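Long-range contacts in surface glycoprotein (Trypanosoma brucei, PDB 5KLH), which is a surface transmembrane protein of insect-stage trypanosomes; its bilobed ectodomain, the part described here, may act as a sensor: residues 28-38 with 74-82; 98-106 with 136-144. All blocks are in the same frame, centred on the assembly; numbering follows the deposited sequence.

Interaction 1 (28-38 with 74-82) and interaction 2 (98-106 with 136-144) lie on opposite sides of the chain's centre, one in each lobe of the ectodomain. Their centres are 46 Å apart and their nearest atoms about 26 Å, so they do not touch. What joins them is the sheet: strand 72-79, which carries interaction 1, pairs antiparallel with the long strand 85-100, whose far end runs into interaction 2. Along the chain the first contact closes before the second opens. Interaction 1 is strand pairing over an apolar core, while interaction 2 joins the end of strand 85-100 and the turn after it to loop 136-144, with three half-cystines whose partners lie outside both segments.

Interaction 1 of 2, residues 28-38 with 74-82; sequences SWTGTFSDVKA and VVKVNINTV
Strands 31-33 and 74-79 run antiparallel, 170° between their directions and 4.7 Å between axes, with Thr32 and Asn78 as the hydrogen-bonded pair and Phe33 opposite Val77 as a non-hydrogen-bonded one. Beyond Phe33 a type I' turn reverses the chain, and there the Ser34 side chain extends the pairing: OG accepts from Lys76 N and donates, over 2.9 Å, to an in-plane lone pair of Val74 O. Its chi1 of -65° sets OG beside its own N, which binds Lys76 O. At the other end Asn80 ND2 reaches Ser28 O at 2.9 Å, that oxygen lying almost in the amide plane. On the buried face Phe33 lies alongside Val77, CE1 to CG1 3.9 Å, and Ile79 CD1 touches both Phe33 CE2 and Ala38 CB. Val82 CG2 makes a CH-pi contact over the five-membered ring of Trp29, 4.0 Å from its centroid, while Tyr170 meets the indole edge-to-face. A water bridges Thr32 OG1, Asp35 N and Lys76 O. Polar side chains thus carry the pairing past both ends of the short strand, and Trp29 and Phe33 tie this part of the sheet to strand 197-204, both reaching Leu202.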
loop_
_atom_site.group_PDB
_atom_site.type_symbol
_atom_site.label_atom_id
_atom_site.label_comp_id
_atom_site.label_asym_id
_atom_site.label_seq_id
_atom_site.Cartn_x
_atom_site.Cartn_y
_atom_site.Cartn_z
ATOM N N SER A 28 -11.114 -20.755 6.907
ATOM C CA SER A 28 -12.265 -20.421 7.729
ATOM C C SER A 28 -12.616 -18.937 7.698
ATOM O O SER A 28 -13.467 -18.488 8.462
ATOM C CB SER A 28 -12.016 -20.855 9.176
ATOM O OG SER A 28 -11.810 -22.257 9.249
ATOM N N TRP A 29 -11.974 -18.172 6.816
ATOM C CA TRP A 29 -12.188 -16.720 6.793
ATOM C C TRP A 29 -13.428 -16.320 5.978
ATOM O O TRP A 29 -13.383 -15.461 5.074
ATOM C CB TRP A 29 -10.928 -16.011 6.271
ATOM C CG TRP A 29 -9.906 -15.716 7.348
ATOM C CD1 TRP A 29 -9.852 -16.257 8.605
ATOM C CD2 TRP A 29 -8.800 -14.804 7.260
ATOM N NE1 TRP A 29 -8.789 -15.732 9.301
ATOM C CE2 TRP A 29 -8.129 -14.837 8.499
ATOM C CE3 TRP A 29 -8.311 -13.959 6.250
ATOM C CZ2 TRP A 29 -6.993 -14.070 8.757
ATOM C CZ3 TRP A 29 -7.188 -13.187 6.515
ATOM C CH2 TRP A 29 -6.544 -13.249 7.756
ATOM N N THR A 30 -14.540 -16.974 6.295
ATOM C CA THR A 30 -15.826 -16.628 5.714
ATOM C C THR A 30 -16.450 -15.524 6.552
ATOM O O THR A 30 -16.007 -15.273 7.678
ATOM C CB THR A 30 -16.760 -17.823 5.693
ATOM O OG1 THR A 30 -16.736 -18.409 7.003
ATOM C CG2 THR A 30 -16.294 -18.845 4.657
ATOM N N GLY A 31 -17.491 -14.887 6.022
ATOM C CA GLY A 31 -18.155 -13.808 6.726
ATOM C C GLY A 31 -18.601 -12.728 5.759
ATOM O O GLY A 31 -18.964 -13.021 4.615
ATOM N N THR A 32 -18.575 -11.477 6.211
ATOM C CA THR A 32 -19.019 -10.357 5.378
ATOM C C THR A 32 -18.113 -9.142 5.491
ATOM O O THR A 32 -17.447 -8.938 6.506
ATOM C CB THR A 32 -20.458 -9.901 5.727
ATOM O OG1 THR A 32 -20.556 -9.672 7.139
ATOM C CG2 THR A 32 -21.489 -10.941 5.310
ATOM N N PHE A 33 -18.111 -8.338 4.434
ATOM C CA PHE A 33 -17.537 -7.003 4.447
ATOM C C PHE A 33 -18.698 -6.044 4.224
ATOM O O PHE A 33 -19.297 -6.056 3.155
ATOM C CB PHE A 33 -16.472 -6.817 3.356
ATOM C CG PHE A 33 -15.189 -7.576 3.594
ATOM C CD1 PHE A 33 -14.191 -7.049 4.408
ATOM C CD2 PHE A 33 -14.962 -8.790 2.966
ATOM C CE1 PHE A 33 -12.993 -7.746 4.611
ATOM C CE2 PHE A 33 -13.774 -9.482 3.162
ATOM C CZ PHE A 33 -12.790 -8.964 3.972
ATOM N N SER A 34 -19.014 -5.231 5.228
ATOM C CA SER A 34 -20.158 -4.327 5.166
ATOM C C SER A 34 -21.385 -5.044 4.581
ATOM O O SER A 34 -22.004 -4.559 3.623
ATOM C CB SER A 34 -19.816 -3.080 4.345
ATOM O OG SER A 34 -18.796 -2.341 5.000
ATOM N N ASP A 35 -21.681 -6.207 5.163
ATOM C CA ASP A 35 -22.830 -7.049 4.828
ATOM C C ASP A 35 -22.757 -7.707 3.452
ATOM O O ASP A 35 -23.699 -8.393 3.046
ATOM C CB ASP A 35 -24.118 -6.242 4.941
ATOM C CG ASP A 35 -24.268 -5.598 6.290
ATOM O OD1 ASP A 35 -24.142 -6.321 7.301
ATOM O OD2 ASP A 35 -24.470 -4.368 6.333
ATOM N N VAL A 36 -21.645 -7.539 2.739
ATOM C CA VAL A 36 -21.473 -8.293 1.497
ATOM C C VAL A 36 -20.729 -9.600 1.774
ATOM O O VAL A 36 -19.702 -9.601 2.452
ATOM C CB VAL A 36 -20.711 -7.481 0.430
ATOM C CG1 VAL A 36 -20.595 -8.285 -0.868
ATOM C CG2 VAL A 36 -21.417 -6.166 0.158
ATOM N N LYS A 37 -21.247 -10.715 1.263
ATOM C CA LYS A 37 -20.652 -12.024 1.540
ATOM C C LYS A 37 -19.202 -12.114 1.069
ATOM O O LYS A 37 -18.908 -11.815 -0.086
ATOM C CB LYS A 37 -21.455 -13.138 0.868
ATOM C CG LYS A 37 -20.922 -14.527 1.181
ATOM C CD LYS A 37 -21.814 -15.607 0.588
ATOM C CE LYS A 37 -21.334 -16.976 1.026
ATOM N NZ LYS A 37 -22.252 -18.071 0.589
ATOM N N ALA A 38 -18.314 -12.544 1.958
ATOM C CA ALA A 38 -16.896 -12.701 1.625
ATOM C C ALA A 38 -16.604 -14.056 0.991
ATOM O O ALA A 38 -17.307 -15.036 1.238
ATOM C CB ALA A 38 -16.046 -12.527 2.864
ATOM N N VAL A 74 -16.876 3.158 4.283
ATOM C CA VAL A 74 -16.901 2.512 5.582
ATOM C C VAL A 74 -16.951 1.012 5.394
ATOM O O VAL A 74 -17.960 0.469 4.930
ATOM C CB VAL A 74 -18.118 2.976 6.418
ATOM C CG1 VAL A 74 -18.111 2.299 7.777
ATOM C CG2 VAL A 74 -18.096 4.491 6.579
ATOM N N VAL A 75 -15.868 0.336 5.761
ATOM C CA VAL A 75 -15.780 -1.107 5.577
ATOM C C VAL A 75 -15.831 -1.782 6.940
ATOM O O VAL A 75 -14.907 -1.658 7.736
ATOM C CB VAL A 75 -14.493 -1.497 4.828
ATOM C CG1 VAL A 75 -14.435 -2.997 4.607
ATOM C CG2 VAL A 75 -14.434 -0.764 3.494
ATOM N N LYS A 76 -16.941 -2.461 7.217
ATOM C CA LYS A 76 -17.088 -3.201 8.463
ATOM C C LYS A 76 -16.699 -4.653 8.259
ATOM O O LYS A 76 -17.383 -5.410 7.562
ATOM C CB LYS A 76 -18.525 -3.072 8.978
ATOM C CG LYS A 76 -18.924 -1.609 9.107
ATOM C CD LYS A 76 -20.268 -1.409 9.792
ATOM C CE LYS A 76 -20.572 0.082 9.904
ATOM N NZ LYS A 76 -21.803 0.375 10.695
ATOM N N VAL A 77 -15.567 -5.025 8.841
ATOM C CA VAL A 77 -15.003 -6.346 8.633
ATOM C C VAL A 77 -15.595 -7.294 9.665
ATOM O O VAL A 77 -15.408 -7.107 10.862
ATOM C CB VAL A 77 -13.472 -6.299 8.748
ATOM C CG1 VAL A 77 -12.863 -7.657 8.482
ATOM C CG2 VAL A 77 -12.923 -5.233 7.815
ATOM N N ASN A 78 -16.352 -8.277 9.195
ATOM C CA ASN A 78 -16.964 -9.270 10.074
ATOM C C ASN A 78 -16.640 -10.674 9.560
ATOM O O ASN A 78 -17.476 -11.350 8.942
ATOM C CB ASN A 78 -18.477 -9.046 10.172
ATOM C CG ASN A 78 -19.107 -9.840 11.301
ATOM O OD1 ASN A 78 -18.418 -10.561 12.035
ATOM N ND2 ASN A 78 -20.420 -9.705 11.455
ATOM N N ILE A 79 -15.412 -11.099 9.834
ATOM C CA ILE A 79 -14.851 -12.322 9.288
ATOM C C ILE A 79 -14.623 -13.309 10.418
ATOM O O ILE A 79 -14.067 -12.951 11.460
ATOM C CB ILE A 79 -13.536 -12.033 8.555
ATOM C CG1 ILE A 79 -13.809 -11.120 7.353
ATOM C CG2 ILE A 79 -12.855 -13.325 8.102
ATOM C CD1 ILE A 79 -14.606 -11.812 6.209
ATOM N N ASN A 80 -15.088 -14.536 10.217
ATOM C CA ASN A 80 -14.891 -15.625 11.168
ATOM C C ASN A 80 -13.424 -15.711 11.593
ATOM O O ASN A 80 -12.533 -15.739 10.743
ATOM C CB ASN A 80 -15.367 -16.941 10.531
ATOM C CG ASN A 80 -15.296 -18.115 11.474
ATOM O OD1 ASN A 80 -15.753 -18.040 12.616
ATOM N ND2 ASN A 80 -14.724 -19.218 10.999
ATOM N N THR A 81 -13.207 -15.711 12.914
ATOM C CA THR A 81 -11.910 -15.802 13.601
ATOM C C THR A 81 -11.113 -14.489 13.603
ATOM O O THR A 81 -10.043 -14.429 14.191
ATOM C CB THR A 81 -10.980 -16.956 13.036
ATOM O OG1 THR A 81 -10.388 -16.585 11.781
ATOM C CG2 THR A 81 -11.742 -18.272 12.893
ATOM N N VAL A 82 -11.647 -13.436 12.985
ATOM C CA VAL A 82 -11.004 -12.124 13.039
ATOM C C VAL A 82 -11.815 -11.169 13.919
ATOM O O VAL A 82 -12.987 -10.911 13.636
ATOM C CB VAL A 82 -10.850 -11.513 11.608
ATOM C CG1 VAL A 82 -10.091 -10.197 11.665
ATOM C CG2 VAL A 82 -10.125 -12.487 10.693
HETATM O O HOH W 1 -20.055 -7.069 7.583
#

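Interaction 2 of 2, residues 98-106 with 136-144; sequences WFSCSSSQC and QSSKCRLGE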
loop_
_atom_site.group_PDB
_atom_site.type_symbol
_atom_site.label_atom_id
_atom_site.label_comp_id
_atom_site.label_asym_id
_atom_site.label_seq_id
_atom_site.Cartn_x
_atom_site.Cartn_y
_atom_site.Cartn_z
ATOM N N TRP A 98 6.018 15.934 -3.024
ATOM C CA TRP A 98 6.782 17.153 -2.806
ATOM C C TRP A 98 8.234 17.028 -3.238
ATOM O O TRP A 98 8.844 15.978 -3.075
ATOM C CB TRP A 98 6.743 17.540 -1.328
ATOM C CG TRP A 98 5.477 18.187 -0.897
ATOM C CD1 TRP A 98 4.286 17.575 -0.636
ATOM C CD2 TRP A 98 5.278 19.580 -0.656
ATOM N NE1 TRP A 98 3.349 18.508 -0.258
ATOM C CE2 TRP A 98 3.934 19.747 -0.259
ATOM C CE3 TRP A 98 6.100 20.707 -0.744
ATOM C CZ2 TRP A 98 3.400 20.995 0.058
ATOM C CZ3 TRP A 98 5.566 21.944 -0.433
ATOM C CH2 TRP A 98 4.229 22.079 -0.040
ATOM N N PHE A 99 8.777 18.119 -3.764
ATOM C CA PHE A 99 10.212 18.226 -3.996
ATOM C C PHE A 99 10.840 18.975 -2.831
ATOM O O PHE A 99 10.502 20.132 -2.568
ATOM C CB PHE A 99 10.513 18.945 -5.317
ATOM C CG PHE A 99 11.980 18.987 -5.655
ATOM C CD1 PHE A 99 12.792 19.995 -5.157
ATOM C CD2 PHE A 99 12.538 18.011 -6.462
ATOM C CE1 PHE A 99 14.146 20.026 -5.458
ATOM C CE2 PHE A 99 13.884 18.033 -6.770
ATOM C CZ PHE A 99 14.687 19.055 -6.264
ATOM N N SER A 100 11.737 18.295 -2.120
ATOM C CA SER A 100 12.491 18.896 -1.026
ATOM C C SER A 100 13.937 19.016 -1.475
ATOM O O SER A 100 14.510 18.047 -1.979
ATOM C CB SER A 100 12.402 18.048 0.242
ATOM O OG SER A 100 11.052 17.771 0.580
ATOM N N CYS A 101 14.521 20.197 -1.322
ATOM C CA CYS A 101 15.903 20.371 -1.752
ATOM C C CYS A 101 16.818 19.742 -0.716
ATOM O O CYS A 101 16.855 20.177 0.435
ATOM C CB CYS A 101 16.244 21.848 -1.949
ATOM S SG CYS A 101 17.952 22.135 -2.469
ATOM N N SER A 102 17.543 18.713 -1.140
ATOM C CA SER A 102 18.484 18.006 -0.279
ATOM C C SER A 102 19.872 18.088 -0.887
ATOM O O SER A 102 20.004 18.432 -2.056
ATOM C CB SER A 102 18.066 16.556 -0.124
ATOM O OG SER A 102 18.174 15.905 -1.371
ATOM N N SER A 103 20.897 17.732 -0.120
ATOM C CA SER A 103 22.263 17.831 -0.634
ATOM C C SER A 103 22.445 17.016 -1.902
ATOM O O SER A 103 23.207 17.418 -2.789
ATOM C CB SER A 103 23.282 17.384 0.421
ATOM O OG SER A 103 23.320 18.304 1.500
ATOM N N SER A 104 21.721 15.901 -2.008
ATOM C CA SER A 104 21.887 14.964 -3.121
ATOM C C SER A 104 21.561 15.606 -4.463
ATOM O O SER A 104 22.108 15.215 -5.483
ATOM C CB SER A 104 21.024 13.719 -2.914
ATOM O OG SER A 104 19.648 14.050 -2.903
ATOM N N GLN A 105 20.669 16.592 -4.463
ATOM C CA GLN A 105 20.305 17.253 -5.713
ATOM C C GLN A 105 20.618 18.739 -5.711
ATOM O O GLN A 105 20.039 19.501 -6.493
ATOM C CB GLN A 105 18.824 17.037 -6.002
ATOM C CG GLN A 105 18.482 15.604 -6.359
ATOM C CD GLN A 105 17.004 15.415 -6.577
ATOM O OE1 GLN A 105 16.184 15.900 -5.787
ATOM N NE2 GLN A 105 16.648 14.716 -7.650
ATOM N N CYS A 106 21.545 19.136 -4.845
ATOM C CA CYS A 106 21.861 20.544 -4.612
ATOM C C CYS A 106 23.093 20.946 -5.402
ATOM O O CYS A 106 24.085 20.236 -5.389
ATOM C CB CYS A 106 22.090 20.791 -3.115
ATOM S SG CYS A 106 21.535 22.391 -2.497
ATOM N N GLN A 136 6.319 26.392 -4.577
ATOM C CA GLN A 136 6.325 27.034 -3.269
ATOM C C GLN A 136 7.556 27.892 -3.052
ATOM O O GLN A 136 7.481 28.940 -2.411
ATOM C CB GLN A 136 6.225 25.979 -2.164
ATOM C CG GLN A 136 4.889 25.278 -2.115
ATOM C CD GLN A 136 3.759 26.221 -1.744
ATOM O OE1 GLN A 136 3.933 27.133 -0.927
ATOM N NE2 GLN A 136 2.592 26.013 -2.351
ATOM N N SER A 137 8.697 27.445 -3.569
ATOM C CA SER A 137 9.927 28.220 -3.452
ATOM C C SER A 137 10.716 28.148 -4.742
ATOM O O SER A 137 11.206 27.083 -5.115
ATOM C CB SER A 137 10.787 27.729 -2.287
ATOM O OG SER A 137 12.013 28.447 -2.256
ATOM N N SER A 138 10.827 29.283 -5.425
ATOM C CA SER A 138 11.535 29.337 -6.696
ATOM C C SER A 138 13.044 29.226 -6.508
ATOM O O SER A 138 13.720 28.554 -7.285
ATOM C CB SER A 138 11.189 30.625 -7.440
ATOM O OG SER A 138 9.790 30.741 -7.593
ATOM N N LYS A 139 13.565 29.875 -5.476
ATOM C CA LYS A 139 14.999 29.831 -5.226
ATOM C C LYS A 139 15.440 28.431 -4.804
ATOM O O LYS A 139 16.601 28.069 -4.987
ATOM C CB LYS A 139 15.377 30.860 -4.166
ATOM C CG LYS A 139 15.323 32.282 -4.691
ATOM C CD LYS A 139 15.287 33.294 -3.562
ATOM C CE LYS A 139 15.901 34.606 -4.012
ATOM N NZ LYS A 139 17.283 34.391 -4.528
ATOM N N CYS A 140 14.504 27.668 -4.233
ATOM C CA CYS A 140 14.704 26.262 -3.868
ATOM C C CYS A 140 16.073 25.999 -3.223
ATOM O O CYS A 140 16.869 25.217 -3.751
ATOM C CB CYS A 140 14.526 25.381 -5.108
ATOM S SG CYS A 140 14.304 23.630 -4.767
ATOM N N ARG A 141 16.335 26.671 -2.102
ATOM C CA ARG A 141 17.603 26.541 -1.375
ATOM C C ARG A 141 17.631 25.250 -0.585
ATOM O O ARG A 141 16.588 24.644 -0.360
ATOM C CB ARG A 141 17.821 27.711 -0.408
ATOM C CG ARG A 141 17.713 29.106 -1.011
ATOM C CD ARG A 141 18.060 30.157 0.051
ATOM N NE ARG A 141 17.577 31.500 -0.276
ATOM C CZ ARG A 141 18.178 32.330 -1.127
ATOM N NH1 ARG A 141 19.283 31.953 -1.762
ATOM N NH2 ARG A 141 17.668 33.534 -1.355
ATOM N N LEU A 142 18.821 24.858 -0.143
ATOM C CA LEU A 142 18.989 23.660 0.676
ATOM C C LEU A 142 17.978 23.631 1.808
ATOM O O LEU A 142 17.847 24.602 2.553
ATOM C CB LEU A 142 20.410 23.598 1.238
ATOM C CG LEU A 142 20.755 22.378 2.079
ATOM C CD1 LEU A 142 20.527 21.130 1.276
ATOM C CD2 LEU A 142 22.202 22.446 2.552
ATOM N N GLY A 143 17.243 22.526 1.915
ATOM C CA GLY A 143 16.325 22.335 3.021
ATOM C C GLY A 143 14.908 22.813 2.760
ATOM O O GLY A 143 14.004 22.526 3.554
ATOM N N GLU A 144 14.702 23.533 1.658
ATOM C CA GLU A 144 13.375 24.061 1.346
ATOM C C GLU A 144 12.453 23.030 0.703
ATOM O O GLU A 144 12.894 22.150 -0.036
ATOM C CB GLU A 144 13.476 25.284 0.419
ATOM C CG GLU A 144 14.146 26.486 1.037
ATOM C CD GLU A 144 13.780 27.771 0.326
ATOM O OE1 GLU A 144 14.362 28.057 -0.735
ATOM O OE2 GLU A 144 12.898 28.495 0.830
#
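Two backbone hydrogen bonds on Cys101 join the end of strand 85-100 to the loop 136-144. Cys101 N donates to Glu144 O at 2.8 Å, nearly straight at 170°, and Cys101 O accepts from Gly143 N, also at 2.8 Å, in a type II turn running from Arg141 to Glu144. Ser100 CA adds a CA-H...O contact to the same Glu144 O.

Sulfur and apolar contacts fill in beside these bonds. Cys140 SG approaches the Phe99 ring obliquely, 3.7 Å from CE1, and also touches Cys101 CB. Leu142 reaches across with CG anti to its N (chi1 -178°), which helps carry CD1 to 3.7 Å from Ser103 N; its CB touches Cys106 SG. Farther along, Gln136 CG touches Trp98 CZ3 at 3.8 Å, coming in obliquely.

The loop's own polar bonds hold its shape. Glu144 OE1 takes two donors: Arg141 N on its anti lone pair, and Ser137 OG from above the carboxylate plane, 2.8 Å away. Ser137 OG in turn accepts from Cys140 N, an ST motif.

Disulfides flank the contact, Cys101-Cys115, Cys106-Cys113 and Cys140-Cys146, though none joins the two segments directly. With few hydrogen bonds between the segments and no regular secondary structure in 136-144, this tip of the lobe probably owes much of its rigidity to disulfides and to the carboxylate of Glu144 bracing the turn from within.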